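Local coordinates for tetratricopeptide TPR_2 repeat protein (Thermobaculum terrenum, PDB 5DJS) that is of unknown function but joins tetratricopeptide repeats to a region of the GT-B clan, with uridine-5'-diphosphate bound in the model, at residues A351-A356 with I471-G476; L460-R463 with E467-D470. The protein carries 1 engineered substitution. One frame throughout, in Å; residues are numbered along the deposited sequence.

Interaction 1 (A351-A356 with I471-G476)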
ATOM      1  N   ALA A 351     -20.013   6.325  13.584  1.00 49.91           N
ATOM      2  CA  ALA A 351     -20.827   6.473  14.784  1.00 52.27           C
ATOM      3  C   ALA A 351     -22.217   7.006  14.443  1.00 55.18           C
ATOM      4  O   ALA A 351     -23.214   6.453  14.908  1.00 58.86           O
ATOM      5  CB  ALA A 351     -20.141   7.388  15.788  1.00 52.22           C
ATOM      6  N   LYS A 352     -22.277   8.061  13.628  1.00 54.94           N
ATOM      7  CA  LYS A 352     -23.556   8.668  13.221  1.00 55.79           C
ATOM      8  C   LYS A 352     -24.473   7.709  12.458  1.00 53.13           C
ATOM      9  O   LYS A 352     -25.689   7.725  12.654  1.00 54.72           O
ATOM     10  CB  LYS A 352     -23.324   9.939  12.397  1.00 59.52           C
ATOM     11  CG  LYS A 352     -22.834  11.104  13.241  1.00 64.16           C
ATOM     12  CD  LYS A 352     -22.580  12.344  12.408  1.00 71.86           C
ATOM     13  CE  LYS A 352     -21.971  13.446  13.261  1.00 77.89           C
ATOM     14  NZ  LYS A 352     -21.622  14.632  12.434  1.00 83.29           N
ATOM     15  N   ILE A 353     -23.880   6.885  11.600  1.00 49.87           N
ATOM     16  CA  ILE A 353     -24.575   5.770  10.945  1.00 47.10           C
ATOM     17  C   ILE A 353     -25.128   4.778  11.984  1.00 48.52           C
ATOM     18  O   ILE A 353     -26.280   4.361  11.884  1.00 48.09           O
ATOM     19  CB  ILE A 353     -23.636   5.028   9.952  1.00 47.11           C
ATOM     20  CG1 ILE A 353     -23.352   5.907   8.721  1.00 46.56           C
ATOM     21  CG2 ILE A 353     -24.219   3.690   9.510  1.00 48.27           C
ATOM     22  CD1 ILE A 353     -22.144   5.490   7.906  1.00 44.58           C
ATOM     23  N   LEU A 354     -24.312   4.407  12.972  1.00 48.49           N
ATOM     24  CA  LEU A 354     -24.716   3.418  13.979  1.00 48.12           C
ATOM     25  C   LEU A 354     -25.751   3.945  14.989  1.00 51.89           C
ATOM     26  O   LEU A 354     -26.488   3.141  15.580  1.00 51.61           O
ATOM     27  CB  LEU A 354     -23.492   2.833  14.699  1.00 46.65           C
ATOM     28  CG  LEU A 354     -22.561   1.928  13.872  1.00 48.37           C
ATOM     29  CD1 LEU A 354     -21.256   1.633  14.607  1.00 47.12           C
ATOM     30  CD2 LEU A 354     -23.233   0.621  13.487  1.00 50.74           C
ATOM     31  N   LEU A 355     -25.807   5.263  15.203  1.00 53.62           N
ATOM     32  CA  LEU A 355     -26.866   5.853  16.029  1.00 55.07           C
ATOM     33  C   LEU A 355     -28.191   5.787  15.282  1.00 60.50           C
ATOM     34  O   LEU A 355     -29.208   5.387  15.852  1.00 63.17           O
ATOM     35  CB  LEU A 355     -26.562   7.305  16.399  1.00 52.14           C
ATOM     36  CG  LEU A 355     -25.413   7.579  17.365  1.00 53.57           C
ATOM     37  CD1 LEU A 355     -25.323   9.081  17.634  1.00 53.66           C
ATOM     38  CD2 LEU A 355     -25.560   6.812  18.668  1.00 53.15           C
ATOM     39  N   ALA A 356     -28.158   6.173  14.006  1.00 65.74           N
ATOM     40  CA  ALA A 356     -29.351   6.208  13.144  1.00 66.17           C
ATOM     41  C   ALA A 356     -29.894   4.836  12.738  1.00 63.16           C
ATOM     42  O   ALA A 356     -31.038   4.748  12.293  1.00 65.13           O
ATOM     43  CB  ALA A 356     -29.069   7.046  11.900  1.00 68.02           C
ATOM     44  N   ILE A 471     -26.204   7.592   2.081  1.00 58.39           N
ATOM     45  CA  ILE A 471     -26.091   6.420   1.207  1.00 58.50           C
ATOM     46  C   ILE A 471     -26.032   5.131   2.036  1.00 56.06           C
ATOM     47  O   ILE A 471     -26.692   4.152   1.691  1.00 56.80           O
ATOM     48  CB  ILE A 471     -24.895   6.542   0.227  1.00 59.89           C
ATOM     49  CG1 ILE A 471     -25.182   7.657  -0.792  1.00 61.81           C
ATOM     50  CG2 ILE A 471     -24.651   5.230  -0.518  1.00 60.94           C
ATOM     51  CD1 ILE A 471     -23.984   8.126  -1.594  1.00 61.09           C
ATOM     52  N   ALA A 472     -25.265   5.147   3.126  1.00 54.25           N
ATOM     53  CA  ALA A 472     -25.139   3.983   4.014  1.00 53.42           C
ATOM     54  C   ALA A 472     -26.446   3.674   4.760  1.00 54.52           C
ATOM     55  O   ALA A 472     -26.770   2.503   4.989  1.00 49.71           O
ATOM     56  CB  ALA A 472     -24.002   4.187   5.007  1.00 51.61           C
ATOM     57  N   LEU A 473     -27.164   4.726   5.155  1.00 56.30           N
ATOM     58  CA  LEU A 473     -28.501   4.599   5.751  1.00 58.31           C
ATOM     59  C   LEU A 473     -29.502   3.994   4.761  1.00 62.61           C
ATOM     60  O   LEU A 473     -30.192   3.023   5.091  1.00 64.76           O
ATOM     61  CB  LEU A 473     -29.001   5.965   6.255  1.00 58.80           C
ATOM     62  CG  LEU A 473     -28.720   6.351   7.714  1.00 59.27           C
ATOM     63  CD1 LEU A 473     -27.379   5.854   8.226  1.00 59.05           C
ATOM     64  CD2 LEU A 473     -28.842   7.862   7.911  1.00 58.36           C
ATOM     65  N   GLY A 474     -29.564   4.570   3.558  1.00 64.02           N
ATOM     66  CA  GLY A 474     -30.424   4.075   2.478  1.00 65.01           C
ATOM     67  C   GLY A 474     -30.260   2.597   2.164  1.00 64.84           C
ATOM     68  O   GLY A 474     -31.246   1.912   1.903  1.00 68.90           O
ATOM     69  N   LEU A 475     -29.020   2.110   2.194  1.00 61.75           N
ATOM     70  CA  LEU A 475     -28.726   0.690   1.966  1.00 60.72           C
ATOM     71  C   LEU A 475     -29.060  -0.208   3.160  1.00 60.91           C
ATOM     72  O   LEU A 475     -29.433  -1.369   2.980  1.00 62.41           O
ATOM     73  CB  LEU A 475     -27.252   0.494   1.594  1.00 59.94           C
ATOM     74  CG  LEU A 475     -26.736   1.051   0.263  1.00 59.44           C
ATOM     75  CD1 LEU A 475     -25.277   0.652   0.100  1.00 59.77           C
ATOM     76  CD2 LEU A 475     -27.541   0.562  -0.927  1.00 60.84           C
ATOM     77  N   GLY A 476     -28.900   0.310   4.374  1.00 61.75           N
ATOM     78  CA  GLY A 476     -29.230  -0.444   5.583  1.00 64.15           C
ATOM     79  C   GLY A 476     -30.720  -0.685   5.772  1.00 66.50           C
ATOM     80  O   GLY A 476     -31.118  -1.649   6.433  1.00 65.52           O
TER

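Interaction 2 (L460-R463 with E467-D470)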
ATOM      1  N   LEU A 460     -23.187   4.695  -5.161  1.00 49.52           N
ATOM      2  CA  LEU A 460     -22.465   4.464  -3.905  1.00 46.05           C
ATOM      3  C   LEU A 460     -21.291   5.439  -3.656  1.00 43.96           C
ATOM      4  O   LEU A 460     -20.450   5.191  -2.791  1.00 42.24           O
ATOM      5  CB  LEU A 460     -21.953   3.019  -3.868  1.00 46.09           C
ATOM      6  CG  LEU A 460     -22.960   1.904  -4.153  1.00 46.79           C
ATOM      7  CD1 LEU A 460     -22.328   0.546  -3.901  1.00 46.39           C
ATOM      8  CD2 LEU A 460     -24.204   2.055  -3.293  1.00 48.25           C
ATOM      9  N   VAL A 461     -21.258   6.562  -4.369  1.00 42.40           N
ATOM     10  CA  VAL A 461     -20.133   7.498  -4.312  1.00 42.28           C
ATOM     11  C   VAL A 461     -20.614   8.863  -3.809  1.00 41.51           C
ATOM     12  O   VAL A 461     -21.236   9.623  -4.548  1.00 39.02           O
ATOM     13  CB  VAL A 461     -19.460   7.633  -5.705  1.00 41.78           C
ATOM     14  CG1 VAL A 461     -18.334   8.651  -5.679  1.00 41.44           C
ATOM     15  CG2 VAL A 461     -18.940   6.275  -6.179  1.00 41.98           C
ATOM     16  N   SER A 462     -20.304   9.179  -2.556  1.00 43.26           N
ATOM     17  CA  SER A 462     -20.663  10.470  -1.980  1.00 45.32           C
ATOM     18  C   SER A 462     -19.611  11.513  -2.315  1.00 47.22           C
ATOM     19  O   SER A 462     -18.447  11.184  -2.470  1.00 47.18           O
ATOM     20  CB  SER A 462     -20.809  10.352  -0.467  1.00 46.23           C
ATOM     21  OG  SER A 462     -19.649   9.790   0.110  1.00 46.88           O
ATOM     22  N   ARG A 463     -20.047  12.759  -2.454  1.00 53.11           N
ATOM     23  CA  ARG A 463     -19.159  13.911  -2.616  1.00 58.75           C
ATOM     24  C   ARG A 463     -19.045  14.717  -1.310  1.00 57.83           C
ATOM     25  O   ARG A 463     -18.239  15.641  -1.241  1.00 58.85           O
ATOM     26  CB  ARG A 463     -19.658  14.832  -3.747  1.00 65.10           C
ATOM     27  CG  ARG A 463     -20.010  14.133  -5.065  1.00 70.39           C
ATOM     28  CD  ARG A 463     -21.388  14.557  -5.573  1.00 79.26           C
ATOM     29  NE  ARG A 463     -21.920  13.639  -6.588  1.00 87.75           N
ATOM     30  CZ  ARG A 463     -21.767  13.752  -7.914  1.00 93.59           C
ATOM     31  NH1 ARG A 463     -21.085  14.761  -8.464  1.00 92.91           N
ATOM     32  NH2 ARG A 463     -22.308  12.829  -8.713  1.00 95.72           N
ATOM     33  N   GLU A 467     -23.545  13.103   2.856  1.00 65.57           N
ATOM     34  CA  GLU A 467     -24.030  12.244   1.766  1.00 61.50           C
ATOM     35  C   GLU A 467     -23.526  10.805   1.923  1.00 57.26           C
ATOM     36  O   GLU A 467     -24.217   9.857   1.545  1.00 55.13           O
ATOM     37  CB  GLU A 467     -23.622  12.821   0.401  1.00 62.66           C
ATOM     38  CG  GLU A 467     -24.205  12.087  -0.807  1.00 67.18           C
ATOM     39  CD  GLU A 467     -23.877  12.741  -2.148  1.00 69.70           C
ATOM     40  OE1 GLU A 467     -23.222  13.812  -2.177  1.00 69.36           O
ATOM     41  OE2 GLU A 467     -24.285  12.172  -3.185  1.00 71.20           O
ATOM     42  N   TYR A 468     -22.313  10.655   2.455  1.00 55.03           N
ATOM     43  CA  TYR A 468     -21.740   9.342   2.793  1.00 53.13           C
ATOM     44  C   TYR A 468     -22.667   8.604   3.746  1.00 54.72           C
ATOM     45  O   TYR A 468     -22.999   7.446   3.507  1.00 54.95           O
ATOM     46  CB  TYR A 468     -20.355   9.523   3.430  1.00 49.41           C
ATOM     47  CG  TYR A 468     -19.601   8.269   3.853  1.00 45.53           C
ATOM     48  CD1 TYR A 468     -19.902   7.600   5.045  1.00 42.99           C
ATOM     49  CD2 TYR A 468     -18.526   7.797   3.101  1.00 44.52           C
ATOM     50  CE1 TYR A 468     -19.178   6.483   5.444  1.00 40.89           C
ATOM     51  CE2 TYR A 468     -17.802   6.676   3.493  1.00 40.64           C
ATOM     52  CZ  TYR A 468     -18.128   6.027   4.660  1.00 39.23           C
ATOM     53  OH  TYR A 468     -17.412   4.921   5.032  1.00 37.82           O
ATOM     54  N   ILE A 469     -23.088   9.299   4.806  1.00 56.72           N
ATOM     55  CA  ILE A 469     -24.003   8.747   5.817  1.00 56.40           C
ATOM     56  C   ILE A 469     -25.323   8.317   5.162  1.00 57.91           C
ATOM     57  O   ILE A 469     -25.747   7.169   5.326  1.00 58.51           O
ATOM     58  CB  ILE A 469     -24.281   9.765   6.958  1.00 56.62           C
ATOM     59  CG1 ILE A 469     -23.007  10.031   7.777  1.00 56.87           C
ATOM     60  CG2 ILE A 469     -25.364   9.255   7.902  1.00 56.40           C
ATOM     61  CD1 ILE A 469     -23.049  11.298   8.610  1.00 55.77           C
ATOM     62  N   ASP A 470     -25.944   9.240   4.414  1.00 57.70           N
ATOM     63  CA  ASP A 470     -27.250   9.017   3.757  1.00 57.98           C
ATOM     64  C   ASP A 470     -27.275   7.789   2.850  1.00 58.79           C
ATOM     65  O   ASP A 470     -28.253   7.036   2.853  1.00 60.42           O
ATOM     66  CB  ASP A 470     -27.679  10.242   2.933  1.00 58.28           C
ATOM     67  CG  ASP A 470     -28.041  11.440   3.791  1.00 59.48           C
ATOM     68  OD1 ASP A 470     -28.056  11.335   5.034  1.00 65.21           O
ATOM     69  OD2 ASP A 470     -28.305  12.511   3.217  1.00 61.06           O
TER

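Interaction 1 (A351-A356 with I471-G476)
Ile353, Ala356, Ala472 and Leu473 form an entirely apolar contact between helices 344-356 and 465-477. The axes of the two short segments approach to 10.2 Å and run broadly in the same direction, crossing at -34°. The backbones come nearest at Ile353 and Leu473, whose CA atoms lie 6.6 Å apart.

The smaller methyl contact is that of Ala472. Its CB faces the other helix directly and meets the end of Ile353, with CD1 of Ile353 3.7 Å from CB of Ala472. Ile353 reaches it through its longer branch: CG1 stands beside the backbone N (chi1 -71°), and an extended second torsion (chi2 162°) carries CD1 onward to the alanine.

The larger contact is a fork. Leu473 crosses Ile353 at a slant, and its two methyls divide between residues three apart on helix 344-356. CD1 of Leu473 lies 3.9 Å from CA of Ile353 and 4.0 Å from its CG2, thus meeting both the backbone and the branched methyl. CD2 of Leu473 instead approaches CB of Ala356, at 4.1 Å.

Around this apolar patch, Ile353 also packs on Ile469, one turn earlier on helix 465-477. At the C-terminal end of helix 344-356, the carbonyl of Leu354 is hydrogen-bonded by Arg391, and that of Ala356 weakly by Arg477, the next residue on helix 465-477. Both helices flank the parallel sheet of the Rossmann-like half of a GT-B fold. No hydrogen bond joins the two segments, so their pairing depends on apolar fit, with Arg477 adding one weak bond at the helix ends.

Interaction 2 (L460-R463 with E467-D470)
Ser462, at the end of the short strand 461-462, and Tyr468, in the early part of helix 465-477, bring their CA atoms to within 5.0 Å of each other as the chain doubles back. The side chain of Ser462 points at the helix and lies against its backbone: CB is 3.3 Å from the Tyr468 N. Its OG sits 3.4 Å from CB of Tyr468, at the edge of the phenol ring and near the ring plane. This hydroxyl is hydrogen-bonded elsewhere, to the carbonyl of Thr437 on the neighbouring strand. Tyr468 sends its ring past the serine, with CG anti to the backbone N (chi1 180°), and its OH is hydrogen-bonded to Asp415 O and Trp350 NE1, which fixes the hydroxyl end of this buried side chain.

The strand is the last of the six-stranded parallel sheet in the Rossmann-like half of a GT-B fold, and a short connection leads from it into helix 465-477. At the start of that helix, Glu467 N is hydrogen-bonded to Thr464 OG1.

Glu467 reaches back toward the strand with an extended chain, laying its CG 3.8 Å from CB of Ser462. Its carboxylate takes one weak but nearly straight bond, from Arg463 N to Glu467 OE1 (3.4 Å, 166° at the hydrogen). The Arg463 side chain runs alongside in the same direction, its guanidinium nearly parallel to the carboxylate, 6° between the planes, with OE2 at the guanidinium edge. NE of Arg463 and OE2 of Glu467 remain 4.4 Å apart, beyond a salt bridge, although the opposite charges may still attract each other weakly.

How the interactions relate
Both contacts use helix 465-477, and interaction 2 is nested in the chain loop that interaction 1 closes. Interaction 2 joins successive elements and is largely buried, with Arg463 and Glu467 at its more exposed side; interaction 1 joins elements distant in sequence and is only partly buried. Their chemistry differs accordingly: purely apolar contact between the segments of interaction 1, but a serine, a tyrosine, a glutamate and an arginine with its weak backbone bond where the edge strand meets the helix. Their centres lie 11 Å apart and the two touch. Ile353 CD1 is 4.0 Å from Tyr468 CE1, and Leu475 CD1 lies 3.8 Å from Leu460 CD2, so the same helix packs on both neighbours.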